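Long-range contacts in CBS domain protein (Sulfolobus tokodaii, PDB 2EF7), which is of unknown function but carries a pair of CBS domains, modules that in related proteins often bind adenine nucleotides and regulate a partner activity: residues A[34-38]-A[49-53]; A[41-46]-A[104-110]. All coordinates share one frame; numbering follows the deposited sequence.

Contact 1 (A[34-38]-A[49-53]); sequences NIGSV and IITER
Val38 and Ile50 lie side by side and point the same way, Val38 CG2 resting 4.1 Å from Ile50 CB. They form an antiparallel hydrogen-bonded pair. Val38 N donates to Ile50 O, and Ile50 N returns a nearly straight bond (169° at the hydrogen) to Val38 O at 3.0 Å. Their shared face of the sheet is buried by helix 23-33, where both side chains meet Ile26.

Ser37 and Thr51 occupy the other face as a non-hydrogen-bonded pair. Here Thr51 CG2 touches Ser37 CB at 4.0 Å, methyl against methylene. Thr51 CG2 sits beside its own backbone N, anti to the carbonyl carbon, which turns the methyl to Ser37. Ile49 has CG1 anti to the backbone N (chi1 -175°). This lays CG1 3.3 Å from Val38 O and carries CD1 on to the Ser37 side chain.

Thr51 also serves as the N-cap of helix 52-60. One residue on, Glu52 N bonds to Gly36 O at 3.1 Å, a bent bond with the donor tilted 34° from the carbonyl plane. The Glu52 chain then runs alongside Gly36, its CG 3.4 Å from Gly36 O. Its carboxylate reaches a water that donates to both Glu52 OE2 and Ile35 O. Beyond the two segments, OE2 also forms a salt bridge with Arg53 of the second subunit. Cutting Glu52 back to an alanine removes the carboxylate and is likely to leave that arginine without this mate and break the water link to Ile35 O.

The chemistry thus changes along the contact. Backbone bonds and aliphatic packing hold the hairpin strands together. At the strand-to-helix junction, one carboxylate joins the turn at Ile35 to the subunit interface.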
ATOM      1  N   ASN A  34      -1.633  -8.544  22.368  1.00 37.75           N
ATOM      2  CA  ASN A  34      -1.781  -7.292  21.638  1.00 36.23           C
ATOM      3  C   ASN A  34      -2.208  -7.539  20.192  1.00 36.97           C
ATOM      4  O   ASN A  34      -1.524  -7.133  19.251  1.00 35.97           O
ATOM      5  CB  ASN A  34      -0.474  -6.493  21.676  1.00 41.50           C
ATOM      6  CG  ASN A  34      -0.621  -5.102  21.072  1.00 49.71           C
ATOM      7  OD1 ASN A  34      -1.625  -4.423  21.283  1.00 51.62           O
ATOM      8  ND2 ASN A  34       0.391  -4.668  20.327  1.00 56.27           N
ATOM      9  N   ILE A  35      -3.339  -8.216  20.020  1.00 34.24           N
ATOM     10  CA  ILE A  35      -3.865  -8.502  18.687  1.00 27.25           C
ATOM     11  C   ILE A  35      -5.325  -8.035  18.609  1.00 29.63           C
ATOM     12  O   ILE A  35      -5.990  -7.878  19.640  1.00 29.27           O
ATOM     13  CB  ILE A  35      -3.772 -10.017  18.361  1.00 29.28           C
ATOM     14  CG1 ILE A  35      -4.400 -10.849  19.488  1.00 24.46           C
ATOM     15  CG2 ILE A  35      -2.319 -10.410  18.165  1.00 30.14           C
ATOM     16  CD1 ILE A  35      -4.306 -12.355  19.266  1.00 25.69           C
ATOM     17  N   GLY A  36      -5.819  -7.814  17.396  1.00 25.98           N
ATOM     18  CA  GLY A  36      -7.187  -7.349  17.227  1.00 26.77           C
ATOM     19  C   GLY A  36      -8.252  -8.382  16.893  1.00 28.07           C
ATOM     20  O   GLY A  36      -9.418  -8.026  16.665  1.00 23.20           O
ATOM     21  N   SER A  37      -7.865  -9.655  16.856  1.00 21.62           N
ATOM     22  CA  SER A  37      -8.803 -10.730  16.553  1.00 22.31           C
ATOM     23  C   SER A  37      -8.159 -12.101  16.755  1.00 26.39           C
ATOM     24  O   SER A  37      -6.940 -12.233  16.785  1.00 26.34           O
ATOM     25  CB  SER A  37      -9.287 -10.621  15.098  1.00 18.07           C
ATOM     26  OG  SER A  37      -8.201 -10.798  14.200  1.00 28.17           O
ATOM     27  N   VAL A  38      -8.989 -13.121  16.899  1.00 25.29           N
ATOM     28  CA  VAL A  38      -8.489 -14.473  17.057  1.00 23.12           C
ATOM     29  C   VAL A  38      -9.382 -15.402  16.258  1.00 24.28           C
ATOM     30  O   VAL A  38     -10.546 -15.104  16.006  1.00 23.65           O
ATOM     31  CB  VAL A  38      -8.495 -14.940  18.540  1.00 28.72           C
ATOM     32  CG1 VAL A  38      -7.517 -14.108  19.358  1.00 29.55           C
ATOM     33  CG2 VAL A  38      -9.902 -14.835  19.119  1.00 31.17           C
ATOM     34  N   ILE A  49     -14.394 -16.272  13.737  1.00 24.92           N
ATOM     35  CA  ILE A  49     -13.421 -15.270  14.131  1.00 24.12           C
ATOM     36  C   ILE A  49     -14.054 -14.271  15.097  1.00 26.34           C
ATOM     37  O   ILE A  49     -15.237 -13.953  14.992  1.00 24.62           O
ATOM     38  CB  ILE A  49     -12.880 -14.513  12.895  1.00 29.68           C
ATOM     39  CG1 ILE A  49     -11.765 -13.557  13.314  1.00 28.93           C
ATOM     40  CG2 ILE A  49     -14.003 -13.748  12.219  1.00 32.38           C
ATOM     41  CD1 ILE A  49     -11.173 -12.761  12.153  1.00 35.98           C
ATOM     42  N   ILE A  50     -13.254 -13.804  16.049  1.00 23.29           N
ATOM     43  CA  ILE A  50     -13.704 -12.824  17.027  1.00 23.69           C
ATOM     44  C   ILE A  50     -12.793 -11.608  16.916  1.00 26.40           C
ATOM     45  O   ILE A  50     -11.578 -11.723  17.078  1.00 27.95           O
ATOM     46  CB  ILE A  50     -13.629 -13.382  18.472  1.00 26.34           C
ATOM     47  CG1 ILE A  50     -14.699 -14.459  18.672  1.00 28.60           C
ATOM     48  CG2 ILE A  50     -13.815 -12.257  19.475  1.00 21.32           C
ATOM     49  CD1 ILE A  50     -14.595 -15.222  19.987  1.00 23.80           C
ATOM     50  N   THR A  51     -13.378 -10.453  16.607  1.00 23.19           N
ATOM     51  CA  THR A  51     -12.613  -9.214  16.498  1.00 27.02           C
ATOM     52  C   THR A  51     -12.934  -8.387  17.723  1.00 27.21           C
ATOM     53  O   THR A  51     -13.847  -8.730  18.481  1.00 29.14           O
ATOM     54  CB  THR A  51     -13.039  -8.378  15.299  1.00 25.86           C
ATOM     55  OG1 THR A  51     -14.430  -8.048  15.439  1.00 26.96           O
ATOM     56  CG2 THR A  51     -12.805  -9.143  13.999  1.00 30.38           C
ATOM     57  N   GLU A  52     -12.197  -7.297  17.910  1.00 25.70           N
ATOM     58  CA  GLU A  52     -12.436  -6.420  19.052  1.00 29.48           C
ATOM     59  C   GLU A  52     -13.876  -5.940  19.005  1.00 26.04           C
ATOM     60  O   GLU A  52     -14.527  -5.811  20.037  1.00 22.85           O
ATOM     61  CB  GLU A  52     -11.509  -5.207  19.004  1.00 27.63           C
ATOM     62  CG  GLU A  52     -10.054  -5.573  18.948  1.00 35.51           C
ATOM     63  CD  GLU A  52      -9.167  -4.357  18.929  1.00 38.25           C
ATOM     64  OE1 GLU A  52      -9.417  -3.457  18.100  1.00 37.74           O
ATOM     65  OE2 GLU A  52      -8.222  -4.298  19.737  1.00 39.03           O
ATOM     66  N   ARG A  53     -14.360  -5.672  17.796  1.00 24.18           N
ATOM     67  CA  ARG A  53     -15.722  -5.195  17.603  1.00 25.79           C
ATOM     68  C   ARG A  53     -16.751  -6.241  18.020  1.00 29.55           C
ATOM     69  O   ARG A  53     -17.794  -5.905  18.594  1.00 27.02           O
ATOM     70  CB  ARG A  53     -15.939  -4.801  16.144  1.00 33.76           C
ATOM     71  CG  ARG A  53     -17.340  -4.315  15.849  1.00 46.00           C
ATOM     72  CD  ARG A  53     -17.347  -3.406  14.639  1.00 55.65           C
ATOM     73  NE  ARG A  53     -16.351  -2.347  14.781  1.00 64.40           N
ATOM     74  CZ  ARG A  53     -16.257  -1.286  13.987  1.00 64.47           C
ATOM     75  NH1 ARG A  53     -17.105  -1.127  12.980  1.00 69.38           N
ATOM     76  NH2 ARG A  53     -15.306  -0.386  14.197  1.00 63.73           N
TER
HETATM   77  O   HOH W   1      -7.308  -5.959  21.518  1.00 36.68           O

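Contact 2 (A[41-46]-A[104-110]); sequences VDGNKP and VDDKGNL
Val41 opens the contact with CG1 3.7 Å from Leu110 CD2, the two side chains crossing at about a right angle. Asp42 to Lys45 then form a type I' turn, with Gly43 and Asn44 both at positive phi, as this turn requires. Asn44 O accepts a hydrogen bond from Leu110 N at 2.8 Å, nearly straight at 165°. Beside it, Asn109 OD1 lies 3.0 Å from Asn44 CB, and the two amide planes stand 84° apart. Lys45 stretches along the facing turn. Its CG passes 3.3 Å from Gly108 O. The extended chain carries CE to 3.3 Å from Lys107 O, and a bend at chi4 (56°) then turns NZ aside. Pro46 meets two aliphatic groups with neighbouring ring carbons, CD 3.6 Å from Val104 CG1 and CG 3.8 Å from Leu110 CD1.

The facing loop holds its own shape. Asp105 OD2 accepts from Lys107 N and Asn109 N on opposite faces of the carboxylate plane, the first of these making an Asx turn.

The arrangement is that of two hairpin turns, one from each CBS domain, set side by side where the paired domains of a CBS tandem meet.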
ATOM      1  N   VAL A  41     -11.576 -22.033  17.001  1.00 22.96           N
ATOM      2  CA  VAL A  41     -11.457 -23.382  16.469  1.00 23.74           C
ATOM      3  C   VAL A  41     -12.275 -24.391  17.244  1.00 31.67           C
ATOM      4  O   VAL A  41     -12.610 -24.194  18.417  1.00 24.61           O
ATOM      5  CB  VAL A  41      -9.990 -23.901  16.439  1.00 24.52           C
ATOM      6  CG1 VAL A  41      -9.136 -23.017  15.544  1.00 18.65           C
ATOM      7  CG2 VAL A  41      -9.418 -23.968  17.839  1.00 19.06           C
ATOM      8  N   ASP A  42     -12.602 -25.470  16.545  1.00 29.75           N
ATOM      9  CA  ASP A  42     -13.359 -26.584  17.078  1.00 28.72           C
ATOM     10  C   ASP A  42     -12.388 -27.721  16.806  1.00 33.71           C
ATOM     11  O   ASP A  42     -12.272 -28.168  15.672  1.00 28.92           O
ATOM     12  CB  ASP A  42     -14.640 -26.777  16.263  1.00 35.67           C
ATOM     13  CG  ASP A  42     -15.534 -27.877  16.817  1.00 39.33           C
ATOM     14  OD1 ASP A  42     -15.006 -28.884  17.330  1.00 35.08           O
ATOM     15  OD2 ASP A  42     -16.772 -27.739  16.723  1.00 45.88           O
ATOM     16  N   GLY A  43     -11.665 -28.159  17.833  1.00 34.03           N
ATOM     17  CA  GLY A  43     -10.696 -29.224  17.645  1.00 38.37           C
ATOM     18  C   GLY A  43      -9.686 -28.908  16.548  1.00 41.76           C
ATOM     19  O   GLY A  43      -9.486 -29.708  15.629  1.00 43.50           O
ATOM     20  N   ASN A  44      -9.055 -27.738  16.642  1.00 38.52           N
ATOM     21  CA  ASN A  44      -8.057 -27.276  15.671  1.00 32.13           C
ATOM     22  C   ASN A  44      -8.622 -26.782  14.338  1.00 33.09           C
ATOM     23  O   ASN A  44      -7.890 -26.227  13.513  1.00 32.36           O
ATOM     24  CB  ASN A  44      -7.028 -28.369  15.387  1.00 41.78           C
ATOM     25  CG  ASN A  44      -6.336 -28.854  16.638  1.00 53.77           C
ATOM     26  OD1 ASN A  44      -5.866 -28.054  17.451  1.00 50.66           O
ATOM     27  ND2 ASN A  44      -6.259 -30.174  16.799  1.00 57.87           N
ATOM     28  N   LYS A  45      -9.914 -26.971  14.114  1.00 24.57           N
ATOM     29  CA  LYS A  45     -10.503 -26.531  12.857  1.00 30.15           C
ATOM     30  C   LYS A  45     -11.231 -25.204  13.021  1.00 24.89           C
ATOM     31  O   LYS A  45     -12.046 -25.053  13.923  1.00 24.10           O
ATOM     32  CB  LYS A  45     -11.449 -27.610  12.329  1.00 30.74           C
ATOM     33  CG  LYS A  45     -10.722 -28.938  12.071  1.00 37.53           C
ATOM     34  CD  LYS A  45     -11.657 -30.010  11.542  1.00 46.62           C
ATOM     35  CE  LYS A  45     -10.892 -31.261  11.093  1.00 47.16           C
ATOM     36  NZ  LYS A  45     -10.043 -31.832  12.172  1.00 49.04           N
ATOM     37  N   PRO A  46     -10.938 -24.226  12.142  1.00 25.53           N
ATOM     38  CA  PRO A  46     -11.537 -22.883  12.150  1.00 23.74           C
ATOM     39  C   PRO A  46     -13.055 -22.906  11.990  1.00 26.63           C
ATOM     40  O   PRO A  46     -13.560 -23.482  11.033  1.00 26.30           O
ATOM     41  CB  PRO A  46     -10.881 -22.192  10.951  1.00 20.99           C
ATOM     42  CG  PRO A  46      -9.624 -22.964  10.712  1.00 29.43           C
ATOM     43  CD  PRO A  46     -10.035 -24.385  10.988  1.00 24.49           C
ATOM     44  N   VAL A 104      -5.802 -23.948   6.330  1.00 26.09           N
ATOM     45  CA  VAL A 104      -5.728 -25.237   7.018  1.00 22.80           C
ATOM     46  C   VAL A 104      -4.844 -26.226   6.266  1.00 28.94           C
ATOM     47  O   VAL A 104      -4.505 -26.008   5.100  1.00 24.66           O
ATOM     48  CB  VAL A 104      -7.124 -25.885   7.165  1.00 25.17           C
ATOM     49  CG1 VAL A 104      -8.012 -25.030   8.072  1.00 16.66           C
ATOM     50  CG2 VAL A 104      -7.761 -26.073   5.793  1.00 25.97           C
ATOM     51  N   ASP A 105      -4.456 -27.309   6.929  1.00 30.50           N
ATOM     52  CA  ASP A 105      -3.653 -28.317   6.257  1.00 31.81           C
ATOM     53  C   ASP A 105      -4.633 -29.318   5.661  1.00 29.94           C
ATOM     54  O   ASP A 105      -5.843 -29.122   5.752  1.00 29.14           O
ATOM     55  CB  ASP A 105      -2.670 -28.985   7.233  1.00 34.52           C
ATOM     56  CG  ASP A 105      -3.355 -29.638   8.423  1.00 28.58           C
ATOM     57  OD1 ASP A 105      -2.650 -29.918   9.412  1.00 38.02           O
ATOM     58  OD2 ASP A 105      -4.579 -29.886   8.373  1.00 30.36           O
ATOM     59  N   ASP A 106      -4.117 -30.378   5.045  1.00 34.65           N
ATOM     60  CA  ASP A 106      -4.951 -31.401   4.419  1.00 34.39           C
ATOM     61  C   ASP A 106      -5.954 -32.063   5.367  1.00 34.55           C
ATOM     62  O   ASP A 106      -6.959 -32.626   4.930  1.00 32.92           O
ATOM     63  CB  ASP A 106      -4.056 -32.469   3.777  1.00 44.71           C
ATOM     64  CG  ASP A 106      -3.084 -33.103   4.775  1.00 55.47           C
ATOM     65  OD1 ASP A 106      -2.216 -32.386   5.324  1.00 59.11           O
ATOM     66  OD2 ASP A 106      -3.189 -34.326   5.012  1.00 64.92           O
ATOM     67  N   LYS A 107      -5.687 -32.006   6.666  1.00 33.45           N
ATOM     68  CA  LYS A 107      -6.599 -32.612   7.630  1.00 36.29           C
ATOM     69  C   LYS A 107      -7.617 -31.605   8.177  1.00 38.49           C
ATOM     70  O   LYS A 107      -8.465 -31.951   9.005  1.00 33.77           O
ATOM     71  CB  LYS A 107      -5.803 -33.247   8.774  1.00 45.16           C
ATOM     72  CG  LYS A 107      -5.002 -34.489   8.364  1.00 54.49           C
ATOM     73  CD  LYS A 107      -5.927 -35.624   7.936  1.00 61.99           C
ATOM     74  CE  LYS A 107      -5.161 -36.891   7.553  1.00 66.60           C
ATOM     75  NZ  LYS A 107      -4.430 -36.773   6.259  1.00 67.20           N
ATOM     76  N   GLY A 108      -7.521 -30.359   7.711  1.00 34.66           N
ATOM     77  CA  GLY A 108      -8.451 -29.325   8.141  1.00 31.36           C
ATOM     78  C   GLY A 108      -8.034 -28.476   9.330  1.00 30.71           C
ATOM     79  O   GLY A 108      -8.782 -27.589   9.739  1.00 30.61           O
ATOM     80  N   ASN A 109      -6.843 -28.734   9.870  1.00 28.10           N
ATOM     81  CA  ASN A 109      -6.330 -28.005  11.023  1.00 30.72           C
ATOM     82  C   ASN A 109      -5.741 -26.647  10.679  1.00 33.69           C
ATOM     83  O   ASN A 109      -5.056 -26.490   9.667  1.00 25.90           O
ATOM     84  CB  ASN A 109      -5.276 -28.846  11.746  1.00 35.69           C
ATOM     85  CG  ASN A 109      -5.845 -30.146  12.284  1.00 40.63           C
ATOM     86  OD1 ASN A 109      -6.845 -30.151  13.004  1.00 43.16           O
ATOM     87  ND2 ASN A 109      -5.210 -31.255  11.934  1.00 49.76           N
ATOM     88  N   LEU A 110      -5.999 -25.673  11.547  1.00 26.99           N
ATOM     89  CA  LEU A 110      -5.521 -24.306  11.366  1.00 26.90           C
ATOM     90  C   LEU A 110      -3.994 -24.230  11.286  1.00 29.93           C
ATOM     91  O   LEU A 110      -3.293 -24.805  12.123  1.00 27.52           O
ATOM     92  CB  LEU A 110      -6.028 -23.432  12.518  1.00 27.24           C
ATOM     93  CG  LEU A 110      -5.722 -21.933  12.508  1.00 27.82           C
ATOM     94  CD1 LEU A 110      -6.323 -21.262  11.263  1.00 19.86           C
ATOM     95  CD2 LEU A 110      -6.304 -21.319  13.776  1.00 24.66           C
TER

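Overall arrangement
Contact 1 and contact 2 share the hairpin of strands 37-42 and 45-51. Their centres are 19 Å apart, on opposite sides of the chain's centre. Along the chain their segments alternate: 34-38, 41-46, 49-53, then 104-110. Contact 1 closes the open end of the hairpin, where one strand enters and the other passes into helix 52-60. Contact 2 uses the turn at the far end and sets it against the loop between strands 100-104 and 110-115. One hairpin therefore serves two levels of structure. Contact 1 lies within the first CBS domain and borders the second subunit. Contact 2 joins the first domain to the second, and no other chain of the assembly touches it.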